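Local coordinates for A-type flavoprotein (Giardia intestinalis, PDB 2Q9U), which scavenges dioxygen in a human parasite, probably reducing it at a diiron centre with electrons passed on by a bound flavin mononucleotide, at residues Phe30-His34 with Glu198-Ile203; Thr109-His115 with Pro154-Phe158; Val192-Phe196 with Gly231-Arg235; Ile339-Phe345 with Cys368-Asp374. All coordinates share one frame; numbering follows the deposited sequence.

Contact 1. Residues Phe30-His34 with Glu198-Ile203; sequences FHGYH and EYTANI. With NO3 (nitrate ion), chain C.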
loop_
_atom_site.group_PDB
_atom_site.type_symbol
_atom_site.label_atom_id
_atom_site.label_comp_id
_atom_site.label_asym_id
_atom_site.label_seq_id
_atom_site.Cartn_x
_atom_site.Cartn_y
_atom_site.Cartn_z
ATOM N N PHE A 30 -7.470 10.075 -6.072
ATOM C CA PHE A 30 -7.879 11.316 -6.706
ATOM C C PHE A 30 -8.873 12.004 -5.794
ATOM O O PHE A 30 -10.036 11.597 -5.699
ATOM C CB PHE A 30 -8.488 11.034 -8.091
ATOM C CG PHE A 30 -9.033 12.261 -8.784
ATOM C CD1 PHE A 30 -8.317 13.463 -8.777
ATOM C CD2 PHE A 30 -10.270 12.223 -9.393
ATOM C CE1 PHE A 30 -8.830 14.623 -9.402
ATOM C CE2 PHE A 30 -10.796 13.354 -10.043
ATOM C CZ PHE A 30 -10.079 14.553 -10.045
ATOM N N HIS A 31 -8.383 13.047 -5.114
ATOM C CA HIS A 31 -9.131 13.731 -4.054
ATOM C C HIS A 31 -9.710 12.730 -3.044
ATOM O O HIS A 31 -10.840 12.850 -2.598
ATOM C CB HIS A 31 -10.168 14.733 -4.633
ATOM C CG HIS A 31 -11.373 14.114 -5.282
ATOM N ND1 HIS A 31 -12.285 13.334 -4.593
ATOM C CD2 HIS A 31 -11.852 14.220 -6.547
ATOM C CE1 HIS A 31 -13.254 12.965 -5.411
ATOM N NE2 HIS A 31 -13.013 13.483 -6.606
ATOM N N GLY A 32 -8.912 11.714 -2.710
ATOM C CA GLY A 32 -9.357 10.651 -1.817
ATOM C C GLY A 32 -10.196 9.543 -2.438
ATOM O O GLY A 32 -10.537 8.575 -1.750
ATOM N N TYR A 33 -10.540 9.663 -3.723
ATOM C CA TYR A 33 -11.235 8.570 -4.450
ATOM C C TYR A 33 -10.201 7.515 -4.873
ATOM O O TYR A 33 -9.181 7.835 -5.495
ATOM C CB TYR A 33 -11.973 9.133 -5.679
ATOM C CG TYR A 33 -12.862 8.187 -6.500
ATOM C CD1 TYR A 33 -12.326 7.116 -7.228
ATOM C CD2 TYR A 33 -14.225 8.417 -6.605
ATOM C CE1 TYR A 33 -13.143 6.268 -7.998
ATOM C CE2 TYR A 33 -15.048 7.589 -7.369
ATOM C CZ TYR A 33 -14.506 6.525 -8.054
ATOM O OH TYR A 33 -15.315 5.745 -8.808
ATOM N N HIS A 34 -10.447 6.259 -4.537
ATOM C CA HIS A 34 -9.510 5.217 -4.947
ATOM C C HIS A 34 -9.789 4.877 -6.397
ATOM O O HIS A 34 -10.712 4.107 -6.683
ATOM C CB HIS A 34 -9.649 3.989 -4.060
ATOM C CG HIS A 34 -8.924 4.118 -2.764
ATOM N ND1 HIS A 34 -9.244 5.074 -1.827
ATOM C CD2 HIS A 34 -7.894 3.408 -2.246
ATOM C CE1 HIS A 34 -8.438 4.953 -0.784
ATOM N NE2 HIS A 34 -7.604 3.953 -1.018
ATOM N N GLU A 198 -20.037 3.634 -9.335
ATOM C CA GLU A 198 -19.078 4.026 -8.302
ATOM C C GLU A 198 -18.918 5.558 -8.313
ATOM O O GLU A 198 -18.809 6.205 -7.254
ATOM C CB GLU A 198 -17.724 3.323 -8.512
ATOM C CG GLU A 198 -16.808 3.392 -7.278
ATOM C CD GLU A 198 -15.469 2.736 -7.537
ATOM O OE1 GLU A 198 -14.744 3.226 -8.423
ATOM O OE2 GLU A 198 -15.153 1.731 -6.869
ATOM N N TYR A 199 -18.864 6.129 -9.516
ATOM C CA TYR A 199 -18.729 7.596 -9.634
ATOM C C TYR A 199 -19.946 8.305 -9.018
ATOM O O TYR A 199 -19.811 9.266 -8.232
ATOM C CB TYR A 199 -18.567 7.994 -11.098
ATOM C CG TYR A 199 -18.195 9.433 -11.254
ATOM C CD1 TYR A 199 -19.176 10.435 -11.257
ATOM C CD2 TYR A 199 -16.848 9.806 -11.415
ATOM C CE1 TYR A 199 -18.834 11.791 -11.411
ATOM C CE2 TYR A 199 -16.495 11.148 -11.579
ATOM C CZ TYR A 199 -17.493 12.136 -11.567
ATOM O OH TYR A 199 -17.108 13.454 -11.723
ATOM N N THR A 200 -21.134 7.829 -9.371
ATOM C CA THR A 200 -22.388 8.383 -8.833
ATOM C C THR A 200 -22.404 8.358 -7.300
ATOM O O THR A 200 -22.674 9.376 -6.638
ATOM C CB THR A 200 -23.605 7.610 -9.350
ATOM O OG1 THR A 200 -23.542 7.551 -10.774
ATOM C CG2 THR A 200 -24.886 8.339 -8.940
ATOM N N ALA A 201 -22.107 7.180 -6.745
ATOM C CA ALA A 201 -22.093 6.977 -5.299
ATOM C C ALA A 201 -21.123 7.925 -4.589
ATOM O O ALA A 201 -21.466 8.502 -3.547
ATOM C CB ALA A 201 -21.716 5.464 -4.984
ATOM N N ASN A 202 -19.923 8.111 -5.162
ATOM C CA ASN A 202 -18.829 8.834 -4.483
ATOM C C ASN A 202 -18.795 10.328 -4.701
ATOM O O ASN A 202 -18.283 11.051 -3.863
ATOM C CB ASN A 202 -17.467 8.285 -4.910
ATOM C CG ASN A 202 -17.128 6.992 -4.200
ATOM O OD1 ASN A 202 -16.551 7.005 -3.115
ATOM N ND2 ASN A 202 -17.488 5.870 -4.813
ATOM N N ILE A 203 -19.300 10.779 -5.842
ATOM C CA ILE A 203 -19.197 12.199 -6.212
ATOM C C ILE A 203 -20.565 12.870 -6.114
ATOM O O ILE A 203 -20.684 14.009 -5.637
ATOM C CB ILE A 203 -18.576 12.383 -7.617
ATOM C CG1 ILE A 203 -17.248 11.587 -7.742
ATOM C CG2 ILE A 203 -18.427 13.898 -7.976
ATOM C CD1 ILE A 203 -16.210 11.949 -6.696
HETATM N N NO3 C . -14.647 14.731 -9.962
HETATM O O1 NO3 C . -14.246 13.779 -9.049
HETATM O O2 NO3 C . -14.380 14.507 -11.288
HETATM O O3 NO3 C . -15.345 15.862 -9.598
HETATM O O HOH W 1 -12.533 2.049 -5.883
#
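Tyr33, at the end of the type I' turn Phe30-Tyr33, faces one side of the helix at 198-203, its CA 7.6 Å from that of Asn202. With its CG opposite the backbone N (chi1 -175°), the tyrosine extends to the helix. There Tyr33 OH lies 2.6 Å from Glu198 OE1, a weak hydrogen bond that may be shared with another acceptor, the ring and carboxylate planes 83° apart. Water 1 links the other carboxylate oxygen, OE2, to His34 O. Asn202 crosses the tyrosine at about a right angle, its CB 3.5 Å from Tyr33 CE2. Asn202 ND2 turns back to donate to Glu198 O at 2.8 Å (173°), a carbonyl that also accepts from Asn202 N on its opposite face; OD1 is hydrogen-bonded to Tyr332 OH, and ND2 also to Thr299 O. His31 brings its ring edge to the helix: CE1 lies 3.4 Å from Ile203 CD1, and NE2 donates to nitrate O1 at 2.8 Å. Tyr199 OH lies 3.0 Å from nitrate O2, at most a weak bond. The ion, probably from the crystallisation liquor, lies between His31, which touches the flavin, and Tyr199, which touches the diiron centre, with Phe30 beside it. His176 packs against the rings of Phe30, Tyr33 and Tyr199. Met266 and Tyr267 of the second subunit cover His31 and Phe30, and helix 298-306 packs on Tyr33, Glu198 and Asn202 through Thr299 and Ala302.

Contact 2. Residues Thr109-His115 with Pro154-Phe158; sequences TKKCQEH and PDSTF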
loop_
_atom_site.group_PDB
_atom_site.type_symbol
_atom_site.label_atom_id
_atom_site.label_comp_id
_atom_site.label_asym_id
_atom_site.label_seq_id
_atom_site.Cartn_x
_atom_site.Cartn_y
_atom_site.Cartn_z
ATOM N N THR A 109 -20.471 30.295 -17.643
ATOM C CA THR A 109 -21.439 31.010 -16.820
ATOM C C THR A 109 -20.690 31.947 -15.862
ATOM O O THR A 109 -19.475 31.841 -15.681
ATOM C CB THR A 109 -22.287 30.035 -15.978
ATOM O OG1 THR A 109 -21.422 29.295 -15.113
ATOM C CG2 THR A 109 -23.111 29.065 -16.860
ATOM N N LYS A 110 -21.430 32.847 -15.234
ATOM C CA LYS A 110 -20.838 33.808 -14.316
ATOM C C LYS A 110 -20.171 33.108 -13.123
ATOM O O LYS A 110 -19.033 33.437 -12.744
ATOM C CB LYS A 110 -21.885 34.816 -13.849
ATOM C CG LYS A 110 -21.334 35.885 -12.897
ATOM C CD LYS A 110 -20.104 36.600 -13.449
ATOM C CE LYS A 110 -20.448 37.879 -14.186
ATOM N NZ LYS A 110 -19.213 38.510 -14.751
ATOM N N LYS A 111 -20.859 32.115 -12.567
ATOM C CA LYS A 111 -20.309 31.374 -11.439
ATOM C C LYS A 111 -19.006 30.670 -11.829
ATOM O O LYS A 111 -18.034 30.680 -11.067
ATOM C CB LYS A 111 -21.342 30.406 -10.870
ATOM C CG LYS A 111 -20.879 29.713 -9.604
ATOM C CD LYS A 111 -20.678 30.710 -8.443
ATOM C CE LYS A 111 -21.980 30.974 -7.729
ATOM N NZ LYS A 111 -21.737 31.796 -6.528
ATOM N N CYS A 112 -18.984 30.090 -13.028
ATOM C CA CYS A 112 -17.777 29.418 -13.509
ATOM C C CYS A 112 -16.632 30.417 -13.681
ATOM O O CYS A 112 -15.536 30.170 -13.212
ATOM C CB CYS A 112 -18.038 28.594 -14.773
ATOM S SG CYS A 112 -16.621 27.566 -15.249
ATOM N N GLN A 113 -16.898 31.565 -14.298
ATOM C CA GLN A 113 -15.869 32.600 -14.451
ATOM C C GLN A 113 -15.273 33.061 -13.110
ATOM O O GLN A 113 -14.054 33.134 -12.971
ATOM C CB GLN A 113 -16.406 33.804 -15.230
ATOM C CG GLN A 113 -15.380 34.958 -15.377
ATOM C CD GLN A 113 -16.058 36.291 -15.622
ATOM O OE1 GLN A 113 -17.109 36.578 -15.042
ATOM N NE2 GLN A 113 -15.481 37.102 -16.514
ATOM N N GLU A 114 -16.132 33.348 -12.137
ATOM C CA GLU A 114 -15.690 33.708 -10.780
ATOM C C GLU A 114 -14.737 32.666 -10.175
ATOM O O GLU A 114 -13.700 33.017 -9.603
ATOM C CB GLU A 114 -16.912 33.912 -9.880
ATOM C CG GLU A 114 -17.660 35.201 -10.255
ATOM C CD GLU A 114 -19.007 35.382 -9.577
ATOM O OE1 GLU A 114 -19.575 34.412 -9.029
ATOM O OE2 GLU A 114 -19.499 36.534 -9.593
ATOM N N HIS A 115 -15.086 31.386 -10.323
ATOM C CA HIS A 115 -14.278 30.305 -9.762
ATOM C C HIS A 115 -12.966 30.120 -10.540
ATOM O O HIS A 115 -11.911 29.943 -9.929
ATOM C CB HIS A 115 -15.085 28.993 -9.642
ATOM C CG HIS A 115 -16.182 29.038 -8.613
ATOM N ND1 HIS A 115 -17.146 28.057 -8.508
ATOM C CD2 HIS A 115 -16.492 29.967 -7.671
ATOM C CE1 HIS A 115 -17.994 28.370 -7.541
ATOM N NE2 HIS A 115 -17.617 29.523 -7.015
ATOM N N PRO A 154 -21.230 24.526 -7.511
ATOM C CA PRO A 154 -22.082 25.672 -7.906
ATOM C C PRO A 154 -21.891 26.099 -9.363
ATOM O O PRO A 154 -22.854 26.542 -9.996
ATOM C CB PRO A 154 -21.643 26.793 -6.941
ATOM C CG PRO A 154 -21.184 26.043 -5.713
ATOM C CD PRO A 154 -20.438 24.840 -6.301
ATOM N N ASP A 155 -20.673 25.943 -9.900
ATOM C CA ASP A 155 -20.371 26.332 -11.297
ATOM C C ASP A 155 -20.666 25.281 -12.375
ATOM O O ASP A 155 -20.434 25.540 -13.575
ATOM C CB ASP A 155 -18.884 26.685 -11.422
ATOM C CG ASP A 155 -17.986 25.604 -10.856
ATOM O OD1 ASP A 155 -17.837 24.542 -11.477
ATOM O OD2 ASP A 155 -17.457 25.809 -9.746
ATOM N N SER A 156 -21.092 24.082 -11.972
ATOM C CA SER A 156 -21.228 22.956 -12.906
ATOM C C SER A 156 -22.261 23.261 -14.003
ATOM O O SER A 156 -23.340 23.791 -13.726
ATOM C CB SER A 156 -21.579 21.656 -12.172
ATOM O OG SER A 156 -20.549 21.350 -11.232
ATOM N N THR A 157 -21.908 22.918 -15.234
ATOM C CA THR A 157 -22.712 23.259 -16.401
ATOM C C THR A 157 -22.636 22.075 -17.359
ATOM O O THR A 157 -21.627 21.353 -17.345
ATOM C CB THR A 157 -22.102 24.512 -17.133
ATOM O OG1 THR A 157 -21.697 25.505 -16.167
ATOM C CG2 THR A 157 -23.101 25.130 -18.123
ATOM N N PHE A 158 -23.682 21.875 -18.168
ATOM C CA PHE A 158 -23.609 21.043 -19.376
ATOM C C PHE A 158 -23.677 21.939 -20.629
ATOM O O PHE A 158 -24.289 23.021 -20.601
ATOM C CB PHE A 158 -24.797 20.089 -19.510
ATOM C CG PHE A 158 -24.948 19.062 -18.416
ATOM C CD1 PHE A 158 -23.899 18.738 -17.536
ATOM C CD2 PHE A 158 -26.174 18.384 -18.287
ATOM C CE1 PHE A 158 -24.080 17.753 -16.551
ATOM C CE2 PHE A 158 -26.361 17.393 -17.298
ATOM C CZ PHE A 158 -25.292 17.082 -16.429
HETATM O O HOH W 2 -19.908 27.254 -17.329
HETATM O O HOH W 3 -23.172 27.034 -14.292
#
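His115 and Asp155 join helix 110-120 to the loop before strand 157-161 in the metallo-beta-lactamase-like domain. The carboxylate stands almost upright to the imidazole, planes 87° apart, yet Asp155 OD2 lies in the ring plane and accepts from His115 ND1 with its anti lone pair (2.6 Å, 169°). Asp155 CG sits between the backbone N and the carbonyl carbon (chi1 51°), and from there OD1 accepts from His85 ND1 and Ala86 N. As His85 belongs to the diiron pocket, Asp155 is a second-shell residue, whose bond to His85 ND1 would fix the rotation of that imidazole; His115 holds the other oxygen. Pro154 meets the His115 ring at about a right angle, its CB 4.0 Å from His115 CE1; it also packs on Trp352 of the second subunit, while Phe382 of that subunit meets the His115 ring. Closer to the helix start, Asp155 CB lies 3.6 Å from Cys112 CA. Thr109, the N-cap residue, takes a weak bond from Cys112 N on its OG1. It points tip to tip at Thr157, whose OG1 is hydrogen-bonded to Asn84 O. Water 2 accepts from Thr109 N and donates to Thr157 OG1. Water 3 joins Thr109 OG1 to Thr157 OG1, donating to the latter at 2.8 Å.

Contact 3. Residues Val192-Phe196 with Gly231-Arg235; sequences VMHLF and GVSWR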
loop_
_atom_site.group_PDB
_atom_site.type_symbol
_atom_site.label_atom_id
_atom_site.label_comp_id
_atom_site.label_asym_id
_atom_site.label_seq_id
_atom_site.Cartn_x
_atom_site.Cartn_y
_atom_site.Cartn_z
ATOM N N VAL A 192 -18.362 -0.738 -17.430
ATOM C CA VAL A 192 -18.501 0.722 -17.487
ATOM C C VAL A 192 -19.608 1.140 -16.507
ATOM O O VAL A 192 -19.457 2.108 -15.755
ATOM C CB VAL A 192 -18.821 1.222 -18.898
ATOM C CG1 VAL A 192 -18.915 2.802 -18.906
ATOM C CG2 VAL A 192 -17.767 0.744 -19.908
ATOM N N MET A 193 -20.708 0.378 -16.479
ATOM C CA MET A 193 -21.813 0.714 -15.593
ATOM C C MET A 193 -21.430 0.563 -14.147
ATOM O O MET A 193 -21.848 1.371 -13.312
ATOM C CB MET A 193 -23.081 -0.085 -15.928
ATOM C CG MET A 193 -23.779 0.369 -17.183
ATOM S SD MET A 193 -24.358 2.111 -17.085
ATOM C CE MET A 193 -25.304 2.120 -15.549
ATOM N N HIS A 194 -20.633 -0.465 -13.843
ATOM C CA HIS A 194 -20.082 -0.602 -12.486
ATOM C C HIS A 194 -19.333 0.671 -12.066
ATOM O O HIS A 194 -19.557 1.203 -10.978
ATOM C CB HIS A 194 -19.180 -1.839 -12.405
ATOM C CG HIS A 194 -18.336 -1.894 -11.175
ATOM N ND1 HIS A 194 -18.732 -2.540 -10.032
ATOM C CD2 HIS A 194 -17.117 -1.366 -10.910
ATOM C CE1 HIS A 194 -17.788 -2.426 -9.113
ATOM N NE2 HIS A 194 -16.799 -1.710 -9.617
ATOM N N LEU A 195 -18.448 1.166 -12.927
ATOM C CA LEU A 195 -17.658 2.358 -12.577
ATOM C C LEU A 195 -18.515 3.625 -12.605
ATOM O O LEU A 195 -18.271 4.579 -11.838
ATOM C CB LEU A 195 -16.452 2.471 -13.520
ATOM C CG LEU A 195 -15.408 1.347 -13.343
ATOM C CD1 LEU A 195 -14.352 1.478 -14.450
ATOM C CD2 LEU A 195 -14.750 1.382 -11.936
ATOM N N PHE A 196 -19.529 3.624 -13.485
ATOM C CA PHE A 196 -20.489 4.740 -13.586
ATOM C C PHE A 196 -21.232 4.854 -12.243
ATOM O O PHE A 196 -21.426 5.947 -11.710
ATOM C CB PHE A 196 -21.447 4.458 -14.751
ATOM C CG PHE A 196 -22.618 5.425 -14.873
ATOM C CD1 PHE A 196 -23.785 5.246 -14.125
ATOM C CD2 PHE A 196 -22.562 6.485 -15.781
ATOM C CE1 PHE A 196 -24.876 6.120 -14.282
ATOM C CE2 PHE A 196 -23.657 7.348 -15.956
ATOM C CZ PHE A 196 -24.800 7.166 -15.202
ATOM N N GLY A 231 -13.646 9.227 -18.518
ATOM C CA GLY A 231 -13.877 7.861 -18.940
ATOM C C GLY A 231 -14.476 7.799 -20.331
ATOM O O GLY A 231 -14.083 8.580 -21.206
ATOM N N VAL A 232 -15.425 6.888 -20.533
ATOM C CA VAL A 232 -16.003 6.684 -21.858
ATOM C C VAL A 232 -17.292 7.482 -22.034
ATOM O O VAL A 232 -17.944 7.906 -21.051
ATOM C CB VAL A 232 -16.244 5.180 -22.210
ATOM C CG1 VAL A 232 -14.929 4.430 -22.216
ATOM C CG2 VAL A 232 -17.225 4.539 -21.232
ATOM N N SER A 233 -17.630 7.697 -23.297
ATOM C CA SER A 233 -18.829 8.443 -23.663
ATOM C C SER A 233 -19.921 7.484 -24.133
ATOM O O SER A 233 -19.691 6.272 -24.289
ATOM C CB SER A 233 -18.466 9.472 -24.742
ATOM O OG SER A 233 -17.676 10.475 -24.155
ATOM N N TRP A 234 -21.119 8.030 -24.348
ATOM C CA TRP A 234 -22.328 7.241 -24.446
ATOM C C TRP A 234 -23.089 7.498 -25.750
ATOM O O TRP A 234 -23.250 8.666 -26.207
ATOM C CB TRP A 234 -23.265 7.562 -23.257
ATOM C CG TRP A 234 -22.649 7.353 -21.917
ATOM C CD1 TRP A 234 -21.978 8.285 -21.143
ATOM C CD2 TRP A 234 -22.628 6.126 -21.176
ATOM N NE1 TRP A 234 -21.531 7.690 -19.978
ATOM C CE2 TRP A 234 -21.918 6.372 -19.973
ATOM C CE3 TRP A 234 -23.130 4.837 -21.421
ATOM C CZ2 TRP A 234 -21.721 5.385 -19.002
ATOM C CZ3 TRP A 234 -22.908 3.830 -20.444
ATOM C CH2 TRP A 234 -22.218 4.126 -19.259
ATOM N N ARG A 235 -23.586 6.417 -26.325
ATOM C CA ARG A 235 -24.468 6.449 -27.469
ATOM C C ARG A 235 -25.384 5.185 -27.488
ATOM O O ARG A 235 -25.225 4.324 -26.729
ATOM C CB ARG A 235 -23.660 6.592 -28.764
ATOM C CG ARG A 235 -22.905 5.328 -29.123
ATOM C CD ARG A 235 -21.864 5.480 -30.177
ATOM N NE ARG A 235 -20.927 4.385 -30.281
ATOM C CZ ARG A 235 -20.011 4.282 -31.218
ATOM N NH1 ARG A 235 -19.907 5.168 -32.151
ATOM N NH2 ARG A 235 -19.215 3.283 -31.228
#
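Val192 and Val232 supply the tightest packing between helix 189-204 and segment 231-235: their methyls meet tip to tip, Val192 CG1 only 3.4 Å from Val232 CG2, closer than usual van der Waals contact. The same CG1, lying opposite the backbone N (chi1 -178°), also reaches the far end of the indole, 3.6 Å from Trp234 CH2. One methyl thus fits between the neighbouring valine and the tryptophan. The aromatic contact belongs to Phe196, one helical turn on. Its CD2 approaches Trp234 CZ2 at 3.5 Å, with the centroids of the phenyl and the six-membered indole ring 5.5 Å apart and the planes turned by 81°; the approach is oblique. A Met-aromatic contact completes the set. Met193 SD lies 3.7 Å from Trp234 CH2; measured from the six-membered ring's centroid it is 61° off the normal, again oblique. Helix 236-250 adds Met239 and Ala242 against Trp234. In the metallo-beta-lactamase-like domain this joins a helix to the short, weakly bonded strand 234-235, outermost in its sheet within the chain; the segment begins directly after His230 of the diiron pocket. Hydrogen bonds hold the loop from elsewhere, Gly231 N and O being bound to Ser40 and Asn42. No hydrogen bond crosses between the segments, and Trp234 NE1 is satisfied by Phe173 O. Shape and apolar burial therefore set the fit here.

Contact 4. Residues Ile339-Phe345 with Cys368-Asp374; sequences IKGKPAF and CKADVYD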
loop_
_atom_site.group_PDB
_atom_site.type_symbol
_atom_site.label_atom_id
_atom_site.label_comp_id
_atom_site.label_asym_id
_atom_site.label_seq_id
_atom_site.Cartn_x
_atom_site.Cartn_y
_atom_site.Cartn_z
ATOM N N ILE A 339 -27.112 6.172 2.916
ATOM C CA ILE A 339 -27.979 5.248 3.665
ATOM C C ILE A 339 -29.144 5.935 4.372
ATOM O O ILE A 339 -29.829 5.329 5.208
ATOM C CB ILE A 339 -27.195 4.332 4.652
ATOM C CG1 ILE A 339 -26.609 5.143 5.827
ATOM C CG2 ILE A 339 -26.143 3.451 3.901
ATOM C CD1 ILE A 339 -25.970 4.286 6.937
ATOM N N LYS A 340 -29.395 7.190 4.023
ATOM C CA LYS A 340 -30.535 7.903 4.601
ATOM C C LYS A 340 -31.817 7.086 4.342
ATOM O O LYS A 340 -32.063 6.671 3.204
ATOM C CB LYS A 340 -30.619 9.303 3.989
ATOM C CG LYS A 340 -31.775 10.149 4.428
ATOM C CD LYS A 340 -31.738 11.481 3.660
ATOM C CE LYS A 340 -30.566 12.366 4.104
ATOM N NZ LYS A 340 -30.932 13.152 5.320
ATOM N N GLY A 341 -32.595 6.842 5.400
ATOM C CA GLY A 341 -33.843 6.072 5.322
ATOM C C GLY A 341 -33.714 4.553 5.274
ATOM O O GLY A 341 -34.729 3.861 5.312
ATOM N N LYS A 342 -32.478 4.034 5.208
ATOM C CA LYS A 342 -32.243 2.592 4.981
ATOM C C LYS A 342 -32.154 1.819 6.297
ATOM O O LYS A 342 -31.598 2.333 7.271
ATOM C CB LYS A 342 -30.961 2.347 4.169
ATOM C CG LYS A 342 -30.977 3.025 2.796
ATOM C CD LYS A 342 -29.907 2.431 1.903
ATOM C CE LYS A 342 -29.933 3.008 0.498
ATOM N NZ LYS A 342 -28.902 2.365 -0.365
ATOM N N PRO A 343 -32.715 0.589 6.333
ATOM C CA PRO A 343 -32.592 -0.218 7.543
ATOM C C PRO A 343 -31.095 -0.371 7.873
ATOM O O PRO A 343 -30.317 -0.652 6.979
ATOM C CB PRO A 343 -33.168 -1.570 7.115
ATOM C CG PRO A 343 -34.112 -1.247 5.989
ATOM C CD PRO A 343 -33.446 -0.118 5.263
ATOM N N ALA A 344 -30.693 -0.130 9.115
ATOM C CA ALA A 344 -29.272 -0.186 9.486
ATOM C C ALA A 344 -29.095 -0.821 10.870
ATOM O O ALA A 344 -29.794 -0.445 11.831
ATOM C CB ALA A 344 -28.628 1.227 9.452
ATOM N N PHE A 345 -28.157 -1.769 10.955
ATOM C CA PHE A 345 -27.935 -2.578 12.151
ATOM C C PHE A 345 -26.478 -2.377 12.596
ATOM O O PHE A 345 -25.616 -2.022 11.775
ATOM C CB PHE A 345 -28.210 -4.050 11.820
ATOM C CG PHE A 345 -28.212 -4.962 13.004
ATOM C CD1 PHE A 345 -29.244 -4.888 13.958
ATOM C CD2 PHE A 345 -27.214 -5.906 13.166
ATOM C CE1 PHE A 345 -29.270 -5.746 15.072
ATOM C CE2 PHE A 345 -27.212 -6.777 14.275
ATOM C CZ PHE A 345 -28.242 -6.694 15.234
ATOM N N CYS A 368 -26.319 9.762 9.923
ATOM C CA CYS A 368 -26.718 9.257 8.595
ATOM C C CYS A 368 -28.222 9.279 8.346
ATOM O O CYS A 368 -28.666 9.107 7.211
ATOM C CB CYS A 368 -26.185 7.841 8.354
ATOM S SG CYS A 368 -24.398 7.733 8.461
ATOM N N LYS A 369 -29.001 9.451 9.409
ATOM C CA LYS A 369 -30.454 9.338 9.348
ATOM C C LYS A 369 -30.969 8.043 8.705
ATOM O O LYS A 369 -31.936 8.031 7.922
ATOM C CB LYS A 369 -31.049 10.619 8.760
ATOM C CG LYS A 369 -30.849 11.754 9.786
ATOM C CD LYS A 369 -30.613 13.068 9.148
ATOM C CE LYS A 369 -30.027 14.028 10.150
ATOM N NZ LYS A 369 -28.566 14.145 10.035
ATOM N N ALA A 370 -30.318 6.944 9.084
ATOM C CA ALA A 370 -30.735 5.620 8.702
ATOM C C ALA A 370 -31.917 5.188 9.582
ATOM O O ALA A 370 -32.188 5.798 10.625
ATOM C CB ALA A 370 -29.568 4.630 8.856
ATOM N N ASP A 371 -32.604 4.148 9.129
ATOM C CA ASP A 371 -33.652 3.459 9.888
ATOM C C ASP A 371 -33.012 2.473 10.878
ATOM O O ASP A 371 -32.829 1.274 10.580
ATOM C CB ASP A 371 -34.592 2.769 8.888
ATOM C CG ASP A 371 -35.691 1.944 9.552
ATOM O OD1 ASP A 371 -35.868 2.025 10.782
ATOM O OD2 ASP A 371 -36.391 1.206 8.817
ATOM N N VAL A 372 -32.624 2.990 12.047
ATOM C CA VAL A 372 -31.975 2.159 13.054
ATOM C C VAL A 372 -33.092 1.513 13.902
ATOM O O VAL A 372 -33.476 2.012 14.950
ATOM C CB VAL A 372 -30.947 2.925 13.912
ATOM C CG1 VAL A 372 -30.165 1.943 14.829
ATOM C CG2 VAL A 372 -29.953 3.715 13.013
ATOM N N TYR A 373 -33.605 0.403 13.402
ATOM C CA TYR A 373 -34.760 -0.276 13.979
ATOM C C TYR A 373 -34.483 -0.997 15.309
ATOM O O TYR A 373 -35.407 -1.250 16.091
ATOM C CB TYR A 373 -35.324 -1.253 12.956
ATOM C CG TYR A 373 -34.315 -2.294 12.526
ATOM C CD1 TYR A 373 -33.444 -2.043 11.452
ATOM C CD2 TYR A 373 -34.196 -3.501 13.211
ATOM C CE1 TYR A 373 -32.501 -2.984 11.063
ATOM C CE2 TYR A 373 -33.245 -4.455 12.831
ATOM C CZ TYR A 373 -32.405 -4.183 11.749
ATOM O OH TYR A 373 -31.470 -5.128 11.361
ATOM N N ASP A 374 -33.226 -1.347 15.548
ATOM C CA ASP A 374 -32.828 -2.011 16.785
ATOM C C ASP A 374 -31.596 -1.288 17.340
ATOM O O ASP A 374 -30.471 -1.536 16.892
ATOM C CB ASP A 374 -32.506 -3.473 16.475
ATOM C CG ASP A 374 -32.158 -4.288 17.710
ATOM O OD1 ASP A 374 -31.994 -3.715 18.813
ATOM O OD2 ASP A 374 -32.016 -5.519 17.547
HETATM O O HOH W 4 -36.188 1.689 6.165
HETATM O O HOH W 5 -30.904 -1.495 14.043
#
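Asp371 N donates to Lys342 O at 2.8 Å, from well above the carbonyl plane, and Asp371 O in turn accepts from Ala344 N at 2.9 Å. These two bonds make the single bridge of Pro343 with Asp371, in which the segments run in the same direction. A third, nearly straight bond joins Gly341 N, in the type II turn Ile339-Lys342, to Lys369 O (2.9 Å, 173°). Water 4 spans Gly341 O and Asp371 OD2. All this lies in the flavodoxin-like domain, where strand 344-350 of the parallel sheet runs beside the loop that follows helix 356-367; in that loop Asp371 and Val372 centre successive inverse gamma turns. Beside the bridge the methyls of Ala344 and Ala370 touch, CB to CB at 3.6 Å, and Ile339 CG1 rests on Cys368 CB; Leu364 covers Ile339 and Ala344. Further along, Tyr373 CG lies between its backbone N and carbonyl carbon (chi1 59°), which swings the ring back over the strand: OH comes 3.4 Å from Phe345 CD1, and Arg402 makes a cation-pi contact with the ring. Asp374 runs alongside Phe345, OD2 at the ring edge. Water 5, centred over a face of the Tyr373 ring, donates to Ala344 O and Asp374 O and accepts from Asp374 N.

Overall arrangement
Contacts 1 and 3 share helix 189-204: contact 3 uses its earlier turns and contact 1 its end, with centres about 14 Å apart. Contacts 2 and 3 reach the same sheet of the metallo-beta-lactamase-like domain but stay about 10 Å apart at their nearest atoms. Contacts 1 and 2 approach the diiron centre from different parts of the chain: Tyr199 touches it, and the Asp155 side chain is about 7 Å from it. The second subunit also touches both, and a flavin lies about 4 Å from the His31 side chain and about 7 Å from that of Pro154. Contact 4 belongs to the flavodoxin-like domain, its centre about 36 Å from that of contact 2.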